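Local coordinates for protein intracellular protease/amidase (Salmonella enterica subsp. enterica serovar Typhimurium, PDB 4K2H) that is of unproven function but belongs to the DJ-1/PfpI family, binds zinc, and is assigned, on weak evidence, a peptidase activity, at residues A[5-11]-A[32-38]; A[106-111]-A[124-130]. The protein carries 1 engineered substitution. One frame throughout, in Å; residues are numbered along the deposited sequence.

Contact 1. Residues A[5-11]-A[32-38]; sequences KKVAVLL and IDVETLA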
loop_
_atom_site.group_PDB
_atom_site.type_symbol
_atom_site.label_atom_id
_atom_site.label_comp_id
_atom_site.label_asym_id
_atom_site.label_seq_id
_atom_site.Cartn_x
_atom_site.Cartn_y
_atom_site.Cartn_z
ATOM N N LYS A 5 -12.433 16.261 -8.488
ATOM C CA LYS A 5 -12.857 15.865 -7.157
ATOM C C LYS A 5 -11.706 15.908 -6.154
ATOM O O LYS A 5 -10.550 15.751 -6.546
ATOM C CB LYS A 5 -13.408 14.449 -7.236
ATOM C CG LYS A 5 -14.630 14.311 -8.129
ATOM C CD LYS A 5 -15.873 14.743 -7.381
ATOM C CE LYS A 5 -17.016 15.048 -8.335
ATOM N NZ LYS A 5 -18.206 15.445 -7.547
ATOM N N LYS A 6 -12.040 16.068 -4.869
ATOM C CA LYS A 6 -11.059 16.121 -3.757
ATOM C C LYS A 6 -11.353 15.109 -2.649
ATOM O O LYS A 6 -12.483 15.048 -2.150
ATOM C CB LYS A 6 -11.125 17.480 -3.078
ATOM C CG LYS A 6 -10.286 18.590 -3.659
ATOM C CD LYS A 6 -10.229 19.751 -2.651
ATOM C CE LYS A 6 -11.608 20.044 -2.024
ATOM N NZ LYS A 6 -11.623 21.247 -1.145
ATOM N N VAL A 7 -10.330 14.373 -2.228
ATOM C CA VAL A 7 -10.456 13.376 -1.194
ATOM C C VAL A 7 -9.471 13.682 -0.064
ATOM O O VAL A 7 -8.325 14.004 -0.325
ATOM C CB VAL A 7 -10.167 11.976 -1.761
ATOM C CG1 VAL A 7 -10.213 10.905 -0.668
ATOM C CG2 VAL A 7 -11.155 11.649 -2.886
ATOM N N ALA A 8 -9.956 13.615 1.178
ATOM C CA ALA A 8 -9.131 13.694 2.392
ATOM C C ALA A 8 -8.900 12.287 2.963
ATOM O O ALA A 8 -9.855 11.517 3.138
ATOM C CB ALA A 8 -9.805 14.573 3.450
ATOM N N VAL A 9 -7.650 11.947 3.243
ATOM C CA VAL A 9 -7.339 10.663 3.877
ATOM C C VAL A 9 -6.830 11.031 5.257
ATOM O O VAL A 9 -5.850 11.770 5.393
ATOM C CB VAL A 9 -6.278 9.875 3.092
ATOM C CG1 VAL A 9 -5.921 8.549 3.778
ATOM C CG2 VAL A 9 -6.749 9.614 1.675
ATOM N N LEU A 10 -7.520 10.565 6.287
ATOM C CA LEU A 10 -7.136 10.939 7.642
ATOM C C LEU A 10 -6.091 9.965 8.156
ATOM O O LEU A 10 -6.259 8.746 8.090
ATOM C CB LEU A 10 -8.345 10.956 8.590
ATOM C CG LEU A 10 -9.522 11.838 8.167
ATOM C CD1 LEU A 10 -10.526 11.939 9.293
ATOM C CD2 LEU A 10 -9.090 13.225 7.743
ATOM N N LEU A 11 -5.019 10.527 8.694
ATOM C CA LEU A 11 -3.902 9.734 9.171
ATOM C C LEU A 11 -3.659 9.954 10.661
ATOM O O LEU A 11 -3.020 10.916 11.033
ATOM C CB LEU A 11 -2.639 10.069 8.378
ATOM C CG LEU A 11 -2.640 9.816 6.875
ATOM C CD1 LEU A 11 -1.238 10.034 6.308
ATOM C CD2 LEU A 11 -3.154 8.425 6.496
ATOM N N ILE A 32 -7.554 12.076 -9.379
ATOM C CA ILE A 32 -8.402 12.617 -8.313
ATOM C C ILE A 32 -7.489 13.298 -7.288
ATOM O O ILE A 32 -6.493 12.724 -6.878
ATOM C CB ILE A 32 -9.249 11.514 -7.658
ATOM C CG1 ILE A 32 -10.216 10.927 -8.698
ATOM C CG2 ILE A 32 -9.985 12.035 -6.434
ATOM C CD1 ILE A 32 -10.962 9.699 -8.233
ATOM N N ASP A 33 -7.805 14.530 -6.911
ATOM C CA ASP A 33 -7.036 15.264 -5.892
ATOM C C ASP A 33 -7.118 14.575 -4.545
ATOM O O ASP A 33 -8.228 14.324 -4.060
ATOM C CB ASP A 33 -7.639 16.637 -5.710
ATOM C CG ASP A 33 -6.748 17.710 -6.148
ATOM O OD1 ASP A 33 -6.275 17.677 -7.300
ATOM O OD2 ASP A 33 -6.538 18.616 -5.321
ATOM N N VAL A 34 -5.971 14.257 -3.958
ATOM C CA VAL A 34 -5.920 13.639 -2.625
ATOM C C VAL A 34 -5.087 14.507 -1.666
ATOM O O VAL A 34 -4.018 14.977 -2.026
ATOM C CB VAL A 34 -5.345 12.211 -2.673
ATOM C CG1 VAL A 34 -5.468 11.550 -1.314
ATOM C CG2 VAL A 34 -6.088 11.340 -3.685
ATOM N N GLU A 35 -5.606 14.759 -0.475
ATOM C CA GLU A 35 -4.826 15.355 0.621
ATOM C C GLU A 35 -4.802 14.434 1.825
ATOM O O GLU A 35 -5.845 14.074 2.353
ATOM C CB GLU A 35 -5.410 16.688 1.045
ATOM C CG GLU A 35 -4.604 17.888 0.605
ATOM C CD GLU A 35 -5.041 19.173 1.284
ATOM O OE1 GLU A 35 -6.078 19.209 1.971
ATOM O OE2 GLU A 35 -4.310 20.163 1.139
ATOM N N THR A 36 -3.608 14.022 2.232
ATOM C CA THR A 36 -3.450 13.302 3.489
ATOM C C THR A 36 -3.495 14.351 4.612
ATOM O O THR A 36 -2.843 15.396 4.539
ATOM C CB THR A 36 -2.122 12.501 3.525
ATOM O OG1 THR A 36 -1.029 13.357 3.225
ATOM C CG2 THR A 36 -2.121 11.450 2.490
ATOM N N LEU A 37 -4.297 14.086 5.628
ATOM C CA LEU A 37 -4.421 14.990 6.740
ATOM C C LEU A 37 -4.096 14.262 8.030
ATOM O O LEU A 37 -4.743 13.264 8.373
ATOM C CB LEU A 37 -5.849 15.524 6.812
ATOM C CG LEU A 37 -6.351 16.260 5.551
ATOM C CD1 LEU A 37 -7.740 16.858 5.782
ATOM C CD2 LEU A 37 -5.405 17.356 5.059
ATOM N N ALA A 38 -3.127 14.778 8.766
ATOM C CA ALA A 38 -2.870 14.304 10.115
ATOM C C ALA A 38 -3.878 14.918 11.070
ATOM O O ALA A 38 -4.436 15.958 10.788
ATOM C CB ALA A 38 -1.459 14.684 10.551
#

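Contact 2. Residues A[106-111]-A[124-130]; sequences ASAAAR and YVCSGDL. Engineered in segment 106-111: Ala106 (natural residue Cys).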
loop_
_atom_site.group_PDB
_atom_site.type_symbol
_atom_site.label_atom_id
_atom_site.label_comp_id
_atom_site.label_asym_id
_atom_site.label_seq_id
_atom_site.Cartn_x
_atom_site.Cartn_y
_atom_site.Cartn_z
ATOM N N ALA A 106 -11.944 -1.440 7.102
ATOM C CA ALA A 106 -11.444 -2.379 8.124
ATOM C C ALA A 106 -12.040 -2.044 9.498
ATOM O O ALA A 106 -13.249 -2.003 9.608
ATOM C CB ALA A 106 -9.917 -2.415 8.145
ATOM N N SER A 107 -11.239 -1.809 10.536
ATOM C CA SER A 107 -11.817 -1.537 11.857
ATOM C C SER A 107 -12.606 -0.220 11.972
ATOM O O SER A 107 -13.386 -0.069 12.907
ATOM C CB SER A 107 -10.750 -1.624 12.969
ATOM O OG SER A 107 -9.896 -0.493 12.981
ATOM N N ALA A 108 -12.426 0.708 11.027
ATOM C CA ALA A 108 -12.808 2.115 11.205
ATOM C C ALA A 108 -14.319 2.373 11.252
ATOM O O ALA A 108 -14.765 3.289 11.935
ATOM C CB ALA A 108 -12.183 2.970 10.115
ATOM N N ALA A 109 -15.103 1.566 10.545
ATOM C CA ALA A 109 -16.561 1.710 10.642
ATOM C C ALA A 109 -17.072 1.377 12.055
ATOM O O ALA A 109 -17.943 2.070 12.597
ATOM C CB ALA A 109 -17.261 0.859 9.596
ATOM N N ALA A 110 -16.548 0.326 12.662
ATOM C CA ALA A 110 -16.981 -0.026 14.004
ATOM C C ALA A 110 -16.412 0.970 15.021
ATOM O O ALA A 110 -17.154 1.555 15.818
ATOM C CB ALA A 110 -16.536 -1.436 14.338
ATOM N N ARG A 111 -15.097 1.176 14.963
ATOM C CA ARG A 111 -14.367 1.952 15.985
ATOM C C ARG A 111 -14.552 3.437 15.913
ATOM O O ARG A 111 -14.435 4.090 16.934
ATOM C CB ARG A 111 -12.861 1.701 15.922
ATOM C CG ARG A 111 -12.443 0.281 16.203
ATOM C CD ARG A 111 -12.525 -0.067 17.674
ATOM N NE ARG A 111 -11.823 -1.323 17.904
ATOM C CZ ARG A 111 -10.497 -1.460 17.915
ATOM N NH1 ARG A 111 -9.676 -0.411 17.750
ATOM N NH2 ARG A 111 -9.978 -2.669 18.109
ATOM N N TYR A 124 -23.097 -1.419 6.517
ATOM C CA TYR A 124 -21.658 -1.207 6.563
ATOM C C TYR A 124 -20.986 -2.557 6.776
ATOM O O TYR A 124 -21.635 -3.534 7.171
ATOM C CB TYR A 124 -21.293 -0.246 7.718
ATOM C CG TYR A 124 -21.361 -0.927 9.059
ATOM C CD1 TYR A 124 -20.209 -1.472 9.624
ATOM C CD2 TYR A 124 -22.592 -1.116 9.724
ATOM C CE1 TYR A 124 -20.243 -2.155 10.820
ATOM C CE2 TYR A 124 -22.644 -1.793 10.938
ATOM C CZ TYR A 124 -21.451 -2.310 11.484
ATOM O OH TYR A 124 -21.423 -2.985 12.690
ATOM N N VAL A 125 -19.687 -2.597 6.499
ATOM C CA VAL A 125 -18.836 -3.725 6.823
ATOM C C VAL A 125 -17.626 -3.215 7.590
ATOM O O VAL A 125 -17.269 -2.048 7.520
ATOM C CB VAL A 125 -18.386 -4.495 5.565
ATOM C CG1 VAL A 125 -17.430 -3.686 4.699
ATOM C CG2 VAL A 125 -17.763 -5.836 5.930
ATOM N N CYS A 126 -17.012 -4.110 8.333
ATOM C CA CYS A 126 -15.810 -3.804 9.042
ATOM C C CYS A 126 -15.062 -5.126 9.169
ATOM O O CYS A 126 -15.558 -6.173 8.724
ATOM C CB CYS A 126 -16.165 -3.224 10.412
ATOM S SG CYS A 126 -17.028 -4.396 11.469
ATOM N N SER A 127 -13.870 -5.081 9.742
ATOM C CA SER A 127 -13.045 -6.290 9.896
ATOM C C SER A 127 -13.533 -7.130 11.075
ATOM O O SER A 127 -14.264 -6.631 11.928
ATOM C CB SER A 127 -11.584 -5.912 10.117
ATOM O OG SER A 127 -11.510 -4.914 11.121
ATOM N N GLY A 128 -13.124 -8.401 11.106
ATOM C CA GLY A 128 -13.342 -9.276 12.253
ATOM C C GLY A 128 -14.773 -9.285 12.778
ATOM O O GLY A 128 -15.730 -9.141 12.006
ATOM N N ASP A 129 -14.902 -9.436 14.097
ATOM C CA ASP A 129 -16.202 -9.525 14.773
ATOM C C ASP A 129 -16.546 -8.238 15.554
ATOM O O ASP A 129 -17.328 -8.276 16.504
ATOM C CB ASP A 129 -16.210 -10.742 15.713
ATOM C CG ASP A 129 -15.229 -10.599 16.885
ATOM O OD1 ASP A 129 -14.423 -9.640 16.895
ATOM O OD2 ASP A 129 -15.254 -11.455 17.802
ATOM N N LEU A 130 -15.961 -7.112 15.137
ATOM C CA LEU A 130 -16.103 -5.813 15.823
ATOM C C LEU A 130 -17.528 -5.261 15.712
ATOM O O LEU A 130 -17.972 -4.494 16.567
ATOM C CB LEU A 130 -15.116 -4.784 15.234
ATOM C CG LEU A 130 -13.628 -5.169 15.217
ATOM C CD1 LEU A 130 -12.861 -4.318 14.203
ATOM C CD2 LEU A 130 -13.028 -5.084 16.616
HETATM O O HOH W 1 -14.738 -0.332 8.055
#

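Contact 1. Residues A[5-11]-A[32-38]
Val9 holds CG2 beside its backbone N and CG1 anti to it (chi1 178°), while Val34 has CG1 anti to its N (chi1 -173°); with the strands paired, these torsions leave Val9 CG2 3.8 Å from Val34 CG1. The pair sits on the first beta-alpha-beta crossover of the DJ-1/PfpI fold: strands 6-11 and 33-38 run parallel, joined by helix 17-29. On the face carrying Val7, Val9, Leu11, Val34 and Thr36, Val7 CG2 also meets Ile32 CG2, just before strand 33-38, and Leu11 CD1 reaches 3.8 Å from Thr36 CB. Helix 17-29 covers part of this face through Leu27 and Leu24. Thr36 OG1 is hydrogen-bonded to the backbone N of Asp56.

The other face pairs Ala8 CB with Leu37 CD1, and Leu10 CD2 comes to 4.1 Å from Leu37 CB. Lys6 and Asp33 run side by side in the same direction, meeting through CG and CB at 3.9 Å. The Glu35 carboxylate forms its salt bridge with Arg62.

The parallel register shows in the backbone bonds: the N atoms of Val7, Val9 and Leu11 donate to the O atoms of Asp33, Glu35 and Leu37, and Glu35 N donates to Val7 O. The Asp33 N to Lys5 O bond is weak; the Leu37 N to Val9 O bond, 2.8 Å long, is nearly straight at 172°.

Contact 2. Residues A[106-111]-A[124-130]
Ala110 CB rests 3.7 Å from Leu130 CB at the apolar centre. Leu130 spreads its two branches over neighbouring residues: CD1 comes within 3.6 Å of Ser107 CB, and CD2 approaches the Arg111 guanidinium at an oblique angle. Next to Ala110 in the helix, Ala109 CB meets Tyr124 CD1 at 3.8 Å, likewise obliquely to the ring. With SG between its backbone N and carbonyl carbon (chi1 64°), Cys126 has the sulfur 4.2 Å from Ala110 CB.

Ala106 is an engineered replacement of the natural cysteine, and its positive phi (64°, psi -124°) is consistent with the nucleophile elbow of the DJ-1/PfpI family, where a strand turns sharply into a helix, here 108-114. Its side chain lies about 6 Å from that of the zinc ligand Glu16. The segment 124-130 passes alongside this elbow and ends in a type II' beta turn from Ser127 to Leu130.

At the polar edge, Ser127 N makes a weak hydrogen bond to Ala106 O. A water donates to that same oxygen at 2.7 Å and to Val125 O, and accepts from Ala109 N, thus bridging elbow, helix and loop. Ser107 OG is hydrogen-bonded to Ser79 OG, and Gly128 N to Tyr185 OH of the second subunit.

How the contacts relate
Contact 1 comes first along the chain and is complete before contact 2 begins. Their centres are 21 Å apart on opposite sides of the chain's centre, and the nearest atoms stay about 9 Å apart. The parallel sheet connects them: strand 6-11 lies in its middle with 33-38 beside it, and strand 69-72 separates 6-11 from 101-104, whose chain continues into residues 106-111. Contact 1 thus joins two strands within the sheet, whereas contact 2 packs the elbow and the start of helix 108-114, which follow the outermost strand within this chain, against the loop 124-130. Glu16 and Glu17, on the way into helix 17-29 of the unit holding contact 1, tie both neighbourhoods to one zinc site.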